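Local coordinates for protein protoporphyrinogen oxidase (Exiguobacterium sibiricum, PDB 3LOV) that probably oxidises coproporphyrinogen III to coproporphyrin III in heme b biosynthesis, using bound FAD and molecular oxygen, at residues V291-E303 with R420-Y432. Numbering follows the deposited sequence.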
# COMPACT_ATOMS: atom_id res chain seq x y z
N VAL A 291 -14.31 -15.41 -2.27
CA VAL A 291 -15.12 -15.94 -3.36
C VAL A 291 -15.32 -17.44 -3.19
O VAL A 291 -16.44 -17.92 -3.33
CB VAL A 291 -14.46 -15.69 -4.74
CG1 VAL A 291 -15.18 -16.48 -5.84
CG2 VAL A 291 -14.38 -14.18 -5.03
N GLN A 292 -14.26 -18.17 -2.86
CA GLN A 292 -14.35 -19.63 -2.73
C GLN A 292 -15.15 -20.04 -1.49
O GLN A 292 -15.90 -21.00 -1.55
CB GLN A 292 -12.98 -20.26 -2.60
CG GLN A 292 -12.42 -20.82 -3.85
CD GLN A 292 -11.24 -21.71 -3.56
OE1 GLN A 292 -10.36 -21.35 -2.78
NE2 GLN A 292 -11.24 -22.90 -4.15
N LEU A 293 -14.96 -19.34 -0.38
CA LEU A 293 -15.67 -19.63 0.88
C LEU A 293 -17.16 -19.30 0.84
O LEU A 293 -17.93 -19.82 1.66
CB LEU A 293 -15.02 -18.86 2.05
CG LEU A 293 -13.62 -19.29 2.51
CD1 LEU A 293 -13.11 -18.23 3.47
CD2 LEU A 293 -13.57 -20.69 3.15
N LEU A 294 -17.58 -18.43 -0.08
CA LEU A 294 -18.99 -18.01 -0.14
C LEU A 294 -19.62 -18.35 -1.48
O LEU A 294 -19.97 -17.46 -2.25
CB LEU A 294 -19.15 -16.51 0.17
CG LEU A 294 -18.53 -16.01 1.48
CD1 LEU A 294 -18.48 -14.45 1.49
CD2 LEU A 294 -19.26 -16.58 2.75
N PRO A 295 -19.81 -19.65 -1.74
CA PRO A 295 -20.23 -20.11 -3.07
C PRO A 295 -21.64 -19.72 -3.49
O PRO A 295 -21.89 -19.70 -4.69
CB PRO A 295 -20.10 -21.63 -2.97
CG PRO A 295 -20.17 -21.92 -1.50
CD PRO A 295 -19.46 -20.79 -0.87
N ASP A 296 -22.53 -19.41 -2.55
CA ASP A 296 -23.87 -18.92 -2.88
C ASP A 296 -23.91 -17.46 -3.20
O ASP A 296 -24.95 -16.93 -3.56
CB ASP A 296 -24.83 -19.17 -1.71
CG ASP A 296 -24.91 -20.63 -1.32
OD1 ASP A 296 -24.55 -21.47 -2.15
OD2 ASP A 296 -25.28 -20.93 -0.16
N ALA A 297 -22.79 -16.77 -3.05
CA ALA A 297 -22.72 -15.39 -3.39
C ALA A 297 -22.11 -15.25 -4.79
O ALA A 297 -21.11 -15.88 -5.10
CB ALA A 297 -21.93 -14.64 -2.37
N HIS A 298 -22.71 -14.40 -5.61
CA HIS A 298 -22.23 -14.13 -6.96
C HIS A 298 -21.37 -12.87 -6.90
O HIS A 298 -21.89 -11.76 -6.78
CB HIS A 298 -23.44 -13.93 -7.92
CG HIS A 298 -23.06 -13.66 -9.35
ND1 HIS A 298 -22.22 -14.48 -10.07
CD2 HIS A 298 -23.40 -12.64 -10.18
CE1 HIS A 298 -22.07 -14.00 -11.29
NE2 HIS A 298 -22.76 -12.88 -11.38
N LEU A 299 -20.05 -13.06 -6.97
CA LEU A 299 -19.08 -12.01 -6.68
C LEU A 299 -18.06 -11.80 -7.83
O LEU A 299 -16.85 -11.91 -7.64
CB LEU A 299 -18.34 -12.45 -5.41
CG LEU A 299 -19.18 -12.58 -4.13
CD1 LEU A 299 -18.30 -12.91 -2.89
CD2 LEU A 299 -19.99 -11.34 -3.89
N PRO A 300 -18.56 -11.54 -9.06
CA PRO A 300 -17.63 -11.43 -10.19
C PRO A 300 -16.67 -10.25 -9.99
O PRO A 300 -15.53 -10.31 -10.46
CB PRO A 300 -18.56 -11.18 -11.39
CG PRO A 300 -19.81 -10.59 -10.80
CD PRO A 300 -19.95 -11.29 -9.46
N GLU A 301 -17.14 -9.19 -9.32
CA GLU A 301 -16.29 -8.04 -8.99
C GLU A 301 -15.02 -8.50 -8.29
O GLU A 301 -13.92 -8.07 -8.64
CB GLU A 301 -17.00 -7.03 -8.11
CG GLU A 301 -18.22 -6.39 -8.73
CD GLU A 301 -19.50 -7.23 -8.57
OE1 GLU A 301 -19.46 -8.38 -8.08
OE2 GLU A 301 -20.57 -6.72 -8.88
N LEU A 302 -15.14 -9.43 -7.35
CA LEU A 302 -13.96 -9.97 -6.69
C LEU A 302 -13.16 -10.94 -7.56
O LEU A 302 -11.95 -11.00 -7.44
CB LEU A 302 -14.32 -10.63 -5.36
CG LEU A 302 -14.77 -9.69 -4.25
CD1 LEU A 302 -14.80 -10.47 -2.92
CD2 LEU A 302 -13.88 -8.48 -4.12
N GLU A 303 -13.83 -11.71 -8.43
CA GLU A 303 -13.11 -12.61 -9.38
C GLU A 303 -12.24 -11.80 -10.37
O GLU A 303 -11.21 -12.25 -10.79
CB GLU A 303 -14.07 -13.50 -10.17
CG GLU A 303 -14.80 -14.51 -9.31
CD GLU A 303 -16.05 -15.10 -9.95
OE1 GLU A 303 -16.49 -14.64 -11.03
OE2 GLU A 303 -16.64 -16.01 -9.34
N ARG A 420 -18.41 -1.03 -6.97
CA ARG A 420 -18.37 -2.48 -7.08
C ARG A 420 -18.27 -3.18 -5.69
O ARG A 420 -18.93 -4.19 -5.42
CB ARG A 420 -17.24 -2.90 -7.99
CG ARG A 420 -17.57 -2.68 -9.48
CD ARG A 420 -16.54 -3.36 -10.36
NE ARG A 420 -15.18 -2.81 -10.22
CZ ARG A 420 -14.75 -1.71 -10.84
NH1 ARG A 420 -15.56 -1.05 -11.67
NH2 ARG A 420 -13.50 -1.31 -10.70
N ILE A 421 -17.45 -2.63 -4.80
CA ILE A 421 -17.31 -3.21 -3.48
C ILE A 421 -18.63 -3.07 -2.68
O ILE A 421 -18.98 -3.99 -1.96
CB ILE A 421 -16.16 -2.57 -2.75
CG1 ILE A 421 -14.81 -2.98 -3.42
CG2 ILE A 421 -16.23 -2.80 -1.20
CD1 ILE A 421 -14.58 -4.47 -3.67
N GLN A 422 -19.36 -1.95 -2.79
CA GLN A 422 -20.70 -1.81 -2.17
C GLN A 422 -21.62 -2.94 -2.66
O GLN A 422 -22.34 -3.59 -1.88
CB GLN A 422 -21.32 -0.42 -2.48
CG GLN A 422 -22.86 -0.35 -2.42
CD GLN A 422 -23.46 1.04 -2.73
OE1 GLN A 422 -22.74 2.03 -2.87
NE2 GLN A 422 -24.78 1.10 -2.83
N ARG A 423 -21.61 -3.18 -3.97
CA ARG A 423 -22.43 -4.24 -4.50
C ARG A 423 -21.97 -5.62 -3.99
O ARG A 423 -22.81 -6.41 -3.63
CB ARG A 423 -22.51 -4.16 -6.04
CG ARG A 423 -23.58 -5.10 -6.66
CD ARG A 423 -22.96 -6.43 -6.99
NE ARG A 423 -23.86 -7.58 -7.04
CZ ARG A 423 -23.45 -8.84 -7.10
NH1 ARG A 423 -22.14 -9.12 -7.08
NH2 ARG A 423 -24.34 -9.83 -7.17
N VAL A 424 -20.67 -5.90 -3.92
CA VAL A 424 -20.16 -7.15 -3.32
C VAL A 424 -20.73 -7.34 -1.88
O VAL A 424 -21.32 -8.38 -1.56
CB VAL A 424 -18.57 -7.23 -3.40
CG1 VAL A 424 -17.96 -8.25 -2.43
CG2 VAL A 424 -18.08 -7.52 -4.82
N ARG A 425 -20.64 -6.29 -1.06
CA ARG A 425 -21.09 -6.34 0.34
C ARG A 425 -22.59 -6.60 0.49
O ARG A 425 -23.00 -7.36 1.38
CB ARG A 425 -20.69 -5.07 1.07
CG ARG A 425 -19.16 -5.00 1.32
CD ARG A 425 -18.83 -3.82 2.21
NE ARG A 425 -17.52 -3.95 2.86
CZ ARG A 425 -16.54 -3.06 2.77
NH1 ARG A 425 -16.67 -1.91 2.10
NH2 ARG A 425 -15.41 -3.28 3.43
N GLU A 426 -23.40 -6.02 -0.42
CA GLU A 426 -24.86 -6.24 -0.44
C GLU A 426 -25.20 -7.66 -0.83
O GLU A 426 -26.12 -8.26 -0.29
CB GLU A 426 -25.53 -5.27 -1.43
CG GLU A 426 -25.49 -3.84 -0.96
CD GLU A 426 -25.93 -2.86 -2.05
OE1 GLU A 426 -26.40 -3.32 -3.12
OE2 GLU A 426 -25.78 -1.63 -1.82
N GLU A 427 -24.46 -8.19 -1.80
CA GLU A 427 -24.65 -9.56 -2.18
C GLU A 427 -24.29 -10.48 -1.03
O GLU A 427 -24.99 -11.44 -0.77
CB GLU A 427 -23.80 -9.91 -3.39
CG GLU A 427 -23.75 -11.40 -3.72
CD GLU A 427 -25.01 -11.93 -4.43
OE1 GLU A 427 -26.05 -11.25 -4.43
OE2 GLU A 427 -24.94 -13.03 -5.02
N VAL A 428 -23.14 -10.26 -0.40
CA VAL A 428 -22.78 -11.10 0.76
C VAL A 428 -23.82 -10.98 1.88
O VAL A 428 -24.23 -11.96 2.47
CB VAL A 428 -21.38 -10.81 1.26
CG1 VAL A 428 -21.10 -11.58 2.56
CG2 VAL A 428 -20.34 -11.18 0.18
N LEU A 429 -24.29 -9.78 2.16
CA LEU A 429 -25.25 -9.67 3.24
C LEU A 429 -26.59 -10.35 2.89
O LEU A 429 -27.20 -10.97 3.76
CB LEU A 429 -25.39 -8.21 3.71
CG LEU A 429 -24.22 -7.84 4.66
CD1 LEU A 429 -24.06 -6.27 4.84
CD2 LEU A 429 -24.27 -8.59 6.05
N ALA A 430 -26.98 -10.33 1.62
CA ALA A 430 -28.22 -10.94 1.19
C ALA A 430 -28.10 -12.49 1.15
O ALA A 430 -29.03 -13.18 1.52
CB ALA A 430 -28.66 -10.38 -0.19
N GLN A 431 -26.96 -13.03 0.75
CA GLN A 431 -26.77 -14.47 0.72
C GLN A 431 -26.27 -15.04 2.03
O GLN A 431 -26.55 -16.20 2.33
CB GLN A 431 -25.82 -14.86 -0.40
CG GLN A 431 -26.45 -14.63 -1.76
CD GLN A 431 -27.75 -15.42 -1.93
OE1 GLN A 431 -27.75 -16.65 -1.91
NE2 GLN A 431 -28.83 -14.73 -2.09
N TYR A 432 -25.50 -14.24 2.79
CA TYR A 432 -24.99 -14.66 4.09
C TYR A 432 -25.14 -13.57 5.15
O TYR A 432 -24.17 -12.92 5.55
CB TYR A 432 -23.53 -15.05 3.97
CG TYR A 432 -23.23 -16.22 3.06
CD1 TYR A 432 -23.07 -16.03 1.65
CD2 TYR A 432 -23.04 -17.49 3.57
CE1 TYR A 432 -22.75 -17.08 0.82
CE2 TYR A 432 -22.71 -18.56 2.74
CZ TYR A 432 -22.56 -18.35 1.38
OH TYR A 432 -22.23 -19.41 0.55
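Y432, just past the C-terminal end of helix 417-431, lays its ring against L294: the methyl CD2 of L294 stands 3.7 Å from the Y432 ring centroid and 1° off the ring normal, a CH-pi contact over the middle of one face. The phenol oxygen of the same residue accepts a hydrogen bond from the turn, D296 N to Y432 OH being 3.1 Å with an N-H...O angle of 164°. A type I beta turn from L294 to A297 presents that amide, and A297 N also lies at the ring edge, near its plane. The carboxylate of D296 pairs with R262, which makes a cation-pi contact with Y432 as well.

This connection between helices 287-293 and 300-303 packs on helix 417-431 in the FAD-binding part of the flavin-containing amine oxidoreductase fold. Here helix 417-431 leads into strand 435-437, an outer strand of the parallel Rossmann-type sheet; V424 and V428 touch that strand.

Midway along the helix, E427 and R423 grip both backbone polar groups of H298. E427 extends CG away from its own backbone N and then bends at chi2, bringing the anti lone pair of OE2 to the amide; E427 OE2 accepts a hydrogen bond from H298 N (2.7 Å). R423 NH1 reaches H298 O at 2.7 Å, in the carbonyl plane and nearly in the guanidinium plane; a weak bond from R423 NH2 supplements it. R423 NH1 also makes a salt bridge to E301 OE1 (3.0 Å), though the 124° N-H...O angle marks its hydrogen bond as weak.

On the side facing strand 435-437, L299 crosses V424 at about a right angle, L299 CD2 meeting V424 CG1 at 4.0 Å, while V424 CG2 presses against E301 CB at 3.5 Å.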